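Local coordinates for inactivation-no-after-potential D protein (Drosophila melanogaster, PDB 5F67) that binds the tail of the TRP channel through its third PDZ domain and probably acts as a scaffold in fly phototransduction, at residues A[16-19]-A[23-26]; A[27-30]-A[34-37]; A[41-44]-A[48-51]; A[54-59]-A[65-70]. One frame throughout, in Å; residues are numbered along the deposited sequence.

Contact 1: residues A[16-19]-A[23-26]; sequences FIFD and KART
F18, on the short helix 17-20, carries this contact with the segment 23-26 almost alone, and its ring meets A24, R25 and T26 in turn. CB is only the stem. With CG anti to the carbonyl carbon (chi1 -62°), the ring is swung off the helix toward the chain that follows it. CD1 lies 3.7 Å from A24 O and a little farther from A24 CB, and CE1 goes deeper, to 3.8 Å from A24 CB. CE1 also lies 3.5 Å from A24 O, with R25 N close by at the same edge. The ring takes this peptide at its edge: A24 C and R25 N both lie close to the ring plane. At the tip, CZ comes 3.4 Å from T26 OG1, the threonine side chain crossing the ring's line at about a right angle.

The helix is thereby laid against the start of strand 25-30, an outermost strand of the four-stranded antiparallel sheet of this PDZ fold. On that sheet I103 of strand 99-105 touches both F18 and A24. A24 suits its place because a lone methyl, aimed at the helix, lets the ring edge settle on the main chain. Were F18 an alanine, the ring would be gone, and the A24 methyl, the T26 hydroxyl and I103 would probably lose their cover on the helix side. R25 turns its side chain from F18, and its guanidinium group forms a salt bridge with D71.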
loop_
_atom_site.group_PDB
_atom_site.type_symbol
_atom_site.label_atom_id
_atom_site.label_comp_id
_atom_site.label_asym_id
_atom_site.label_seq_id
_atom_site.Cartn_x
_atom_site.Cartn_y
_atom_site.Cartn_z
ATOM N N PHE A 16 0.782 -14.953 -10.136
ATOM C CA PHE A 16 2.191 -15.177 -10.445
ATOM C C PHE A 16 3.111 -14.476 -9.446
ATOM O O PHE A 16 4.260 -14.880 -9.268
ATOM C CB PHE A 16 2.532 -14.720 -11.876
ATOM C CG PHE A 16 2.702 -13.237 -12.018
ATOM C CD1 PHE A 16 3.966 -12.656 -11.936
ATOM C CD2 PHE A 16 1.600 -12.413 -12.229
ATOM C CE1 PHE A 16 4.127 -11.279 -12.054
ATOM C CE2 PHE A 16 1.759 -11.036 -12.355
ATOM C CZ PHE A 16 3.022 -10.472 -12.269
ATOM N N ILE A 17 2.611 -13.414 -8.816
ATOM C CA ILE A 17 3.408 -12.657 -7.862
ATOM C C ILE A 17 3.943 -13.537 -6.733
ATOM O O ILE A 17 5.059 -13.320 -6.244
ATOM C CB ILE A 17 2.601 -11.463 -7.308
ATOM C CG1 ILE A 17 2.317 -10.470 -8.442
ATOM C CG2 ILE A 17 3.337 -10.785 -6.155
ATOM C CD1 ILE A 17 1.307 -9.373 -8.090
ATOM N N PHE A 18 3.174 -14.548 -6.335
ATOM C CA PHE A 18 3.586 -15.397 -5.217
ATOM C C PHE A 18 4.629 -16.435 -5.610
ATOM O O PHE A 18 5.136 -17.162 -4.751
ATOM C CB PHE A 18 2.363 -16.040 -4.541
ATOM C CG PHE A 18 1.428 -15.028 -3.962
ATOM C CD1 PHE A 18 1.756 -14.360 -2.778
ATOM C CD2 PHE A 18 0.256 -14.681 -4.631
ATOM C CE1 PHE A 18 0.899 -13.379 -2.253
ATOM C CE2 PHE A 18 -0.599 -13.698 -4.117
ATOM C CZ PHE A 18 -0.277 -13.049 -2.922
ATOM N N ASP A 19 4.948 -16.516 -6.899
ATOM C CA ASP A 19 6.060 -17.370 -7.331
ATOM C C ASP A 19 7.317 -16.519 -7.458
ATOM O O ASP A 19 8.426 -16.992 -7.228
ATOM C CB ASP A 19 5.758 -18.067 -8.666
ATOM C CG ASP A 19 4.955 -19.336 -8.487
ATOM O OD1 ASP A 19 4.408 -19.531 -7.378
ATOM O OD2 ASP A 19 4.867 -20.146 -9.448
ATOM N N LYS A 23 7.240 -14.747 -0.316
ATOM C CA LYS A 23 6.933 -14.263 1.037
ATOM C C LYS A 23 5.906 -13.133 1.047
ATOM O O LYS A 23 5.575 -12.593 2.113
ATOM C CB LYS A 23 8.211 -13.830 1.768
ATOM C CG LYS A 23 9.203 -14.971 1.976
ATOM C CD LYS A 23 8.540 -16.155 2.678
ATOM N N ALA A 24 5.373 -12.795 -0.128
ATOM C CA ALA A 24 4.347 -11.751 -0.207
ATOM C C ALA A 24 3.056 -12.248 0.444
ATOM O O ALA A 24 2.855 -13.461 0.598
ATOM C CB ALA A 24 4.087 -11.348 -1.658
ATOM N N ARG A 25 2.186 -11.315 0.827
ATOM C CA ARG A 25 0.940 -11.694 1.478
ATOM C C ARG A 25 -0.194 -10.821 0.958
ATOM O O ARG A 25 0.032 -9.764 0.370
ATOM C CB ARG A 25 1.069 -11.525 2.999
ATOM C CG ARG A 25 1.221 -10.056 3.435
ATOM C CD ARG A 25 1.677 -9.913 4.895
ATOM N NE ARG A 25 1.572 -8.522 5.366
ATOM C CZ ARG A 25 2.498 -7.595 5.145
ATOM N NH1 ARG A 25 3.589 -7.916 4.462
ATOM N NH2 ARG A 25 2.343 -6.353 5.610
ATOM N N THR A 26 -1.423 -11.273 1.161
ATOM C CA THR A 26 -2.578 -10.503 0.728
ATOM C C THR A 26 -3.274 -9.885 1.932
ATOM O O THR A 26 -3.589 -10.591 2.892
ATOM C CB THR A 26 -3.584 -11.437 0.014
ATOM O OG1 THR A 26 -2.994 -11.927 -1.198
ATOM C CG2 THR A 26 -4.862 -10.690 -0.312
#

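Contact 2: residues A[27-30]-A[34-37]; sequences VQVR and FLGI
V29 and L35 meet through one methyl of each, the two side chains crossing obliquely between strand 25-30 and the loop that follows it. V29 sends its side chain toward the loop, CG1 anti to the backbone N (chi1 -179°), and this branch reaches L35 CD2 at 3.8 Å. The leucine sets out at an angle to the strand, and it is its far end that closes the distance: CD2 also lies 3.5 Å from V29 O and 4.2 Å from R30 C. A single leucine methyl thus touches both the side chain and the backbone of the strand. A branched aliphatic residue on each side suits this buried place, as neither side chain brings a polar group that would need a partner; V100 of strand 99-105 packs on L35 as well.

Residues 34-37, F-L-G-I, occupy the carboxylate-binding loop of the PDZ fold, whose familiar form is GLGF. Here the backbones of L35, G36 and I37 hydrogen-bond to the bound peptide, while F34 and I37 pack on its apolar side chains. G36 has phi 117°, a conformation in which a CB would run into the carbonyl oxygen of L35, so the position calls for glycine. The side chain of F34 sets out away from the strand; its nearest approach is main chain to main chain, with F34 O 4.1 Å from R30 O. The latter oxygen accepts a hydrogen bond from N61 ND2.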
loop_
_atom_site.group_PDB
_atom_site.type_symbol
_atom_site.label_atom_id
_atom_site.label_comp_id
_atom_site.label_asym_id
_atom_site.label_seq_id
_atom_site.Cartn_x
_atom_site.Cartn_y
_atom_site.Cartn_z
ATOM N N VAL A 27 -3.520 -8.575 1.886
ATOM C CA VAL A 27 -4.342 -7.937 2.909
ATOM C C VAL A 27 -5.613 -7.383 2.287
ATOM O O VAL A 27 -5.640 -7.057 1.102
ATOM C CB VAL A 27 -3.594 -6.805 3.653
ATOM C CG1 VAL A 27 -2.328 -7.354 4.307
ATOM C CG2 VAL A 27 -3.254 -5.649 2.703
ATOM N N GLN A 28 -6.666 -7.274 3.092
ATOM C CA GLN A 28 -7.943 -6.753 2.620
ATOM C C GLN A 28 -8.271 -5.545 3.481
ATOM O O GLN A 28 -8.594 -5.690 4.660
ATOM C CB GLN A 28 -9.043 -7.810 2.807
ATOM C CG GLN A 28 -8.738 -9.164 2.139
ATOM C CD GLN A 28 -8.833 -9.117 0.617
ATOM O OE1 GLN A 28 -9.229 -8.100 0.028
ATOM N NE2 GLN A 28 -8.457 -10.223 -0.032
ATOM N N VAL A 29 -8.200 -4.349 2.905
ATOM C CA VAL A 29 -8.327 -3.145 3.717
ATOM C C VAL A 29 -9.511 -2.307 3.246
ATOM O O VAL A 29 -9.570 -1.907 2.082
ATOM C CB VAL A 29 -7.052 -2.300 3.638
ATOM C CG1 VAL A 29 -7.184 -1.048 4.510
ATOM C CG2 VAL A 29 -5.840 -3.137 4.057
ATOM N N ARG A 30 -10.459 -2.044 4.142
ATOM C CA ARG A 30 -11.629 -1.267 3.748
ATOM C C ARG A 30 -11.317 0.219 3.705
ATOM O O ARG A 30 -10.799 0.792 4.677
ATOM C CB ARG A 30 -12.811 -1.538 4.692
ATOM C CG ARG A 30 -14.142 -0.935 4.203
ATOM C CD ARG A 30 -15.310 -1.277 5.147
ATOM N NE ARG A 30 -15.358 -2.726 5.355
ATOM C CZ ARG A 30 -16.038 -3.578 4.594
ATOM N NH1 ARG A 30 -16.783 -3.134 3.581
ATOM N NH2 ARG A 30 -15.975 -4.881 4.852
ATOM N N PHE A 34 -10.267 6.841 3.713
ATOM C CA PHE A 34 -8.940 6.585 3.183
ATOM C C PHE A 34 -8.591 5.172 3.627
ATOM O O PHE A 34 -9.273 4.609 4.515
ATOM C CB PHE A 34 -7.957 7.573 3.812
ATOM C CG PHE A 34 -8.202 7.773 5.280
ATOM C CD1 PHE A 34 -7.786 6.821 6.211
ATOM C CD2 PHE A 34 -8.901 8.893 5.730
ATOM C CE1 PHE A 34 -8.053 6.976 7.572
ATOM C CE2 PHE A 34 -9.173 9.056 7.086
ATOM C CZ PHE A 34 -8.746 8.090 8.009
ATOM N N LEU A 35 -7.542 4.601 3.039
ATOM C CA LEU A 35 -7.010 3.328 3.516
ATOM C C LEU A 35 -6.131 3.580 4.736
ATOM O O LEU A 35 -6.214 2.865 5.747
ATOM C CB LEU A 35 -6.192 2.635 2.419
ATOM C CG LEU A 35 -6.983 2.275 1.159
ATOM C CD1 LEU A 35 -6.024 1.916 0.016
ATOM C CD2 LEU A 35 -7.940 1.121 1.452
ATOM N N GLY A 36 -5.302 4.619 4.644
ATOM C CA GLY A 36 -4.439 5.002 5.744
ATOM C C GLY A 36 -2.972 4.890 5.388
ATOM O O GLY A 36 -2.139 4.706 6.272
ATOM N N ILE A 37 -2.639 5.001 4.100
ATOM C CA ILE A 37 -1.241 4.871 3.684
ATOM C C ILE A 37 -0.795 6.011 2.787
ATOM O O ILE A 37 -1.618 6.728 2.211
ATOM C CB ILE A 37 -0.991 3.564 2.878
ATOM C CG1 ILE A 37 -1.903 3.511 1.639
ATOM C CG2 ILE A 37 -1.185 2.321 3.748
ATOM C CD1 ILE A 37 -1.560 2.353 0.669
#

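Contact 3: residues A[41-44]-A[48-51]; sequences YGKH and GSGI
Four backbone hydrogen bonds, two at each of the pairs G42-G50 and H44-G48, zip the segments together. G42 N donates to G50 O at 2.8 Å, and G50 N returns a bond to G42 O at 3.0 Å. In the next pair H44 N donates to G48 O and G48 N to H44 O, the latter at 2.9 Å.

Weaker CA-H...O contacts fill in at the non-hydrogen-bonded pairs. S49 CA lies 3.2 Å from G42 O, and Y41 CA 3.4 Å from G50 O. This is an antiparallel beta hairpin, made by strands 37-44 and 50-56 of the PDZ fold. The chain turns a corner at S49, and farther on I51 shares backbone hydrogen bonds with L73 of strand 72-76. G48 sits at phi 93°, where a side chain would jam against the preceding carbonyl oxygen; glycine fits this position.

Apolar and mixed side-chain contacts lie on the face that Y41, K43, S49 and I51 share. With CG anti to the backbone N (chi1 -168°), the tyrosine ring leans across its neighbour strand, one face over G50 O near the rim. Its CD1 meets I51 CD1 at 3.7 Å, the two side chains crossing at about a right angle, while Y41 OH touches S49 CB at 3.5 Å. Beside it the long aliphatic arm of K43 runs extended past the serine, CE passing 3.3 Å from S49 OG.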
loop_
_atom_site.group_PDB
_atom_site.type_symbol
_atom_site.label_atom_id
_atom_site.label_comp_id
_atom_site.label_asym_id
_atom_site.label_seq_id
_atom_site.Cartn_x
_atom_site.Cartn_y
_atom_site.Cartn_z
ATOM N N TYR A 41 7.750 6.089 -4.899
ATOM C CA TYR A 41 8.494 5.252 -5.812
ATOM C C TYR A 41 9.917 5.226 -5.271
ATOM O O TYR A 41 10.558 6.274 -5.158
ATOM C CB TYR A 41 8.494 5.836 -7.233
ATOM C CG TYR A 41 9.016 4.843 -8.231
ATOM C CD1 TYR A 41 8.145 4.074 -9.001
ATOM C CD2 TYR A 41 10.379 4.623 -8.366
ATOM C CE1 TYR A 41 8.632 3.127 -9.910
ATOM C CE2 TYR A 41 10.873 3.684 -9.266
ATOM C CZ TYR A 41 9.993 2.945 -10.034
ATOM O OH TYR A 41 10.481 2.010 -10.922
ATOM N N GLY A 42 10.407 4.041 -4.929
ATOM C CA GLY A 42 11.710 3.935 -4.305
ATOM C C GLY A 42 12.482 2.710 -4.740
ATOM O O GLY A 42 12.167 2.073 -5.749
ATOM N N LYS A 43 13.507 2.377 -3.965
ATOM C CA LYS A 43 14.401 1.280 -4.319
ATOM C C LYS A 43 14.764 0.517 -3.055
ATOM O O LYS A 43 14.885 1.101 -1.974
ATOM C CB LYS A 43 15.671 1.845 -4.966
ATOM C CG LYS A 43 16.334 0.945 -5.999
ATOM C CD LYS A 43 17.346 1.745 -6.809
ATOM C CE LYS A 43 17.540 1.159 -8.202
ATOM N NZ LYS A 43 18.145 2.154 -9.143
ATOM N N HIS A 44 14.918 -0.795 -3.182
ATOM C CA HIS A 44 15.413 -1.595 -2.080
ATOM C C HIS A 44 16.478 -2.523 -2.638
ATOM O O HIS A 44 16.341 -3.032 -3.749
ATOM C CB HIS A 44 14.285 -2.397 -1.443
ATOM C CG HIS A 44 14.665 -3.050 -0.151
ATOM N ND1 HIS A 44 15.386 -4.224 -0.091
ATOM C CD2 HIS A 44 14.419 -2.690 1.130
ATOM C CE1 HIS A 44 15.568 -4.558 1.173
ATOM N NE2 HIS A 44 14.995 -3.647 1.935
ATOM N N GLY A 48 15.004 -4.217 -5.994
ATOM C CA GLY A 48 15.068 -3.197 -7.029
ATOM C C GLY A 48 14.064 -2.075 -6.816
ATOM O O GLY A 48 13.634 -1.830 -5.683
ATOM N N SER A 49 13.700 -1.392 -7.904
ATOM C CA SER A 49 12.787 -0.249 -7.841
ATOM C C SER A 49 11.329 -0.687 -7.852
ATOM O O SER A 49 10.994 -1.769 -8.343
ATOM C CB SER A 49 13.039 0.711 -9.005
ATOM O OG SER A 49 14.293 1.354 -8.856
ATOM N N GLY A 50 10.470 0.165 -7.308
ATOM C CA GLY A 50 9.044 -0.087 -7.307
ATOM C C GLY A 50 8.334 0.824 -6.333
ATOM O O GLY A 50 8.885 1.853 -5.927
ATOM N N ILE A 51 7.113 0.440 -5.954
ATOM C CA ILE A 51 6.278 1.259 -5.085
ATOM C C ILE A 51 6.343 0.706 -3.666
ATOM O O ILE A 51 6.144 -0.493 -3.451
ATOM C CB ILE A 51 4.809 1.235 -5.557
ATOM C CG1 ILE A 51 4.731 1.686 -7.024
ATOM C CG2 ILE A 51 3.930 2.109 -4.654
ATOM C CD1 ILE A 51 5.033 3.182 -7.242
#

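Contact 4: residues A[54-59]-A[65-70]; sequences SDLREG and AGVKVG
L56 puts both ends of its side chain to use against the loop 65-70: its two methyls meet V67 and its CB meets V69. With CG anti to the backbone N (chi1 -178°), the leucine extends from strand 50-56 into the loop, where CD2 comes 3.3 Å from V67 O and CD1 lies 4.2 Å from V67 CB. Nearer the strand, L56 CB touches V69 CG2 at 3.9 Å. That valine straddles the strand end by its two branches: CG2 also rests on D55 CA at 3.9 Å, and CG1 sits 3.7 Å from S54 O. Beta-branched V69 suits its place, since its two methyls diverge close to the main chain and so reach the strand backbone at two points.

Together these residues close the strand 50-56 over the chain that leaves helix 61-64, part of the PDZ core; A62 of that helix packs on both L56 and V67. S54 and D55 both face M38 on strand 37-44 and form a classic beta bulge, which shifts the alternation of side chains just ahead of L56.

In the next shell, D55 OD1 accepts a bond from L56 N at 2.7 Å, met on its anti side and 25° out of the carboxylate plane, tying the aspartate to the backbone that carries the leucine. D55 OD2 is hydrogen-bonded to a polar side chain of the bound peptide, and V69 packs on an apolar one. At the loop's start G66, with phi 89°, ends helix 61-64 in a Schellman motif; at these backbone angles a CB would strike the carbonyl oxygen of A65, which calls for glycine.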
loop_
_atom_site.group_PDB
_atom_site.type_symbol
_atom_site.label_atom_id
_atom_site.label_comp_id
_atom_site.label_asym_id
_atom_site.label_seq_id
_atom_site.Cartn_x
_atom_site.Cartn_y
_atom_site.Cartn_z
ATOM N N SER A 54 5.213 4.308 2.454
ATOM C CA SER A 54 6.132 5.294 3.025
ATOM C C SER A 54 5.609 5.896 4.324
ATOM O O SER A 54 6.364 6.486 5.093
ATOM C CB SER A 54 6.404 6.406 2.014
ATOM O OG SER A 54 5.203 7.081 1.678
ATOM N N ASP A 55 4.309 5.767 4.564
ATOM C CA ASP A 55 3.759 6.232 5.826
ATOM C C ASP A 55 2.463 5.508 6.093
ATOM O O ASP A 55 1.863 4.916 5.193
ATOM C CB ASP A 55 3.561 7.761 5.830
ATOM C CG ASP A 55 3.665 8.362 7.224
ATOM O OD1 ASP A 55 3.558 7.616 8.223
ATOM O OD2 ASP A 55 3.862 9.591 7.330
ATOM N N LEU A 56 2.037 5.542 7.346
ATOM C CA LEU A 56 0.889 4.764 7.776
ATOM C C LEU A 56 0.177 5.605 8.813
ATOM O O LEU A 56 0.821 6.160 9.711
ATOM C CB LEU A 56 1.375 3.445 8.389
ATOM C CG LEU A 56 0.351 2.433 8.874
ATOM C CD1 LEU A 56 -0.390 1.840 7.691
ATOM C CD2 LEU A 56 1.080 1.350 9.661
ATOM N N ARG A 57 -1.138 5.738 8.680
ATOM C CA ARG A 57 -1.903 6.613 9.567
ATOM C C ARG A 57 -2.354 5.871 10.814
ATOM O O ARG A 57 -2.966 4.802 10.727
ATOM C CB ARG A 57 -3.125 7.162 8.829
ATOM C CG ARG A 57 -4.046 8.026 9.710
ATOM C CD ARG A 57 -5.083 8.726 8.853
ATOM N NE ARG A 57 -6.164 9.296 9.652
ATOM C CZ ARG A 57 -6.900 10.336 9.268
ATOM N NH1 ARG A 57 -6.668 10.916 8.090
ATOM N NH2 ARG A 57 -7.873 10.782 10.051
ATOM N N GLU A 58 -2.061 6.440 11.980
ATOM C CA GLU A 58 -2.445 5.804 13.241
ATOM C C GLU A 58 -3.959 5.597 13.332
ATOM O O GLU A 58 -4.739 6.502 13.012
ATOM C CB GLU A 58 -1.942 6.640 14.422
ATOM C CG GLU A 58 -2.070 5.956 15.772
ATOM C CD GLU A 58 -1.495 6.794 16.892
ATOM O OE1 GLU A 58 -1.026 7.921 16.610
ATOM O OE2 GLU A 58 -1.508 6.323 18.050
ATOM N N GLY A 59 -4.366 4.400 13.751
ATOM C CA GLY A 59 -5.773 4.077 13.910
ATOM C C GLY A 59 -6.499 3.701 12.626
ATOM O O GLY A 59 -7.677 3.347 12.663
ATOM N N ALA A 65 -4.790 -3.758 9.606
ATOM C CA ALA A 65 -4.611 -4.944 8.760
ATOM C C ALA A 65 -3.169 -5.419 8.686
ATOM O O ALA A 65 -2.872 -6.429 8.042
ATOM C CB ALA A 65 -5.130 -4.677 7.356
ATOM N N GLY A 66 -2.261 -4.690 9.320
ATOM C CA GLY A 66 -0.874 -5.125 9.354
ATOM C C GLY A 66 -0.012 -4.631 8.204
ATOM O O GLY A 66 1.054 -5.197 7.949
ATOM N N VAL A 67 -0.453 -3.585 7.508
ATOM C CA VAL A 67 0.411 -2.938 6.515
ATOM C C VAL A 67 1.553 -2.287 7.294
ATOM O O VAL A 67 1.307 -1.688 8.351
ATOM C CB VAL A 67 -0.360 -1.858 5.739
ATOM C CG1 VAL A 67 0.550 -1.145 4.718
ATOM C CG2 VAL A 67 -1.581 -2.479 5.055
ATOM N N LYS A 68 2.790 -2.419 6.806
ATOM C CA LYS A 68 3.934 -1.811 7.483
ATOM C C LYS A 68 4.632 -0.815 6.577
ATOM O O LYS A 68 4.703 -1.020 5.356
ATOM C CB LYS A 68 4.961 -2.873 7.900
ATOM C CG LYS A 68 4.396 -3.981 8.763
ATOM C CD LYS A 68 3.686 -3.432 9.987
ATOM C CE LYS A 68 3.131 -4.573 10.836
ATOM N NZ LYS A 68 2.084 -4.112 11.788
ATOM N N VAL A 69 5.140 0.262 7.174
ATOM C CA VAL A 69 5.994 1.194 6.441
ATOM C C VAL A 69 7.191 0.419 5.904
ATOM O O VAL A 69 7.801 -0.378 6.630
ATOM C CB VAL A 69 6.469 2.364 7.335
ATOM C CG1 VAL A 69 7.472 3.248 6.597
ATOM C CG2 VAL A 69 5.267 3.197 7.808
ATOM N N GLY A 70 7.515 0.639 4.630
ATOM C CA GLY A 70 8.616 -0.065 3.993
ATOM C C GLY A 70 8.168 -1.252 3.152
ATOM O O GLY A 70 8.953 -1.770 2.353
#

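Along the chain the four contacts follow in series, each closing before the next opens. Contacts 1 and 2 share strand 25-30 although their centres lie 18 Å apart; contacts 3 and 4 share strand 50-56, with centres 17 Å apart, and both reach its hairpin with strand 37-44. Contacts 2 and 4 are close neighbours, about 9 Å between centres, joined by a probable hydrogen bond from R57 N to G36 O. Both border the bound peptide and so frame the site where it is held. Contact 3 lies on the opposite side of the chain's centre from contact 2. A probable hydrogen bond from R25 NH2 to G66 O joins contact 1 to contact 4.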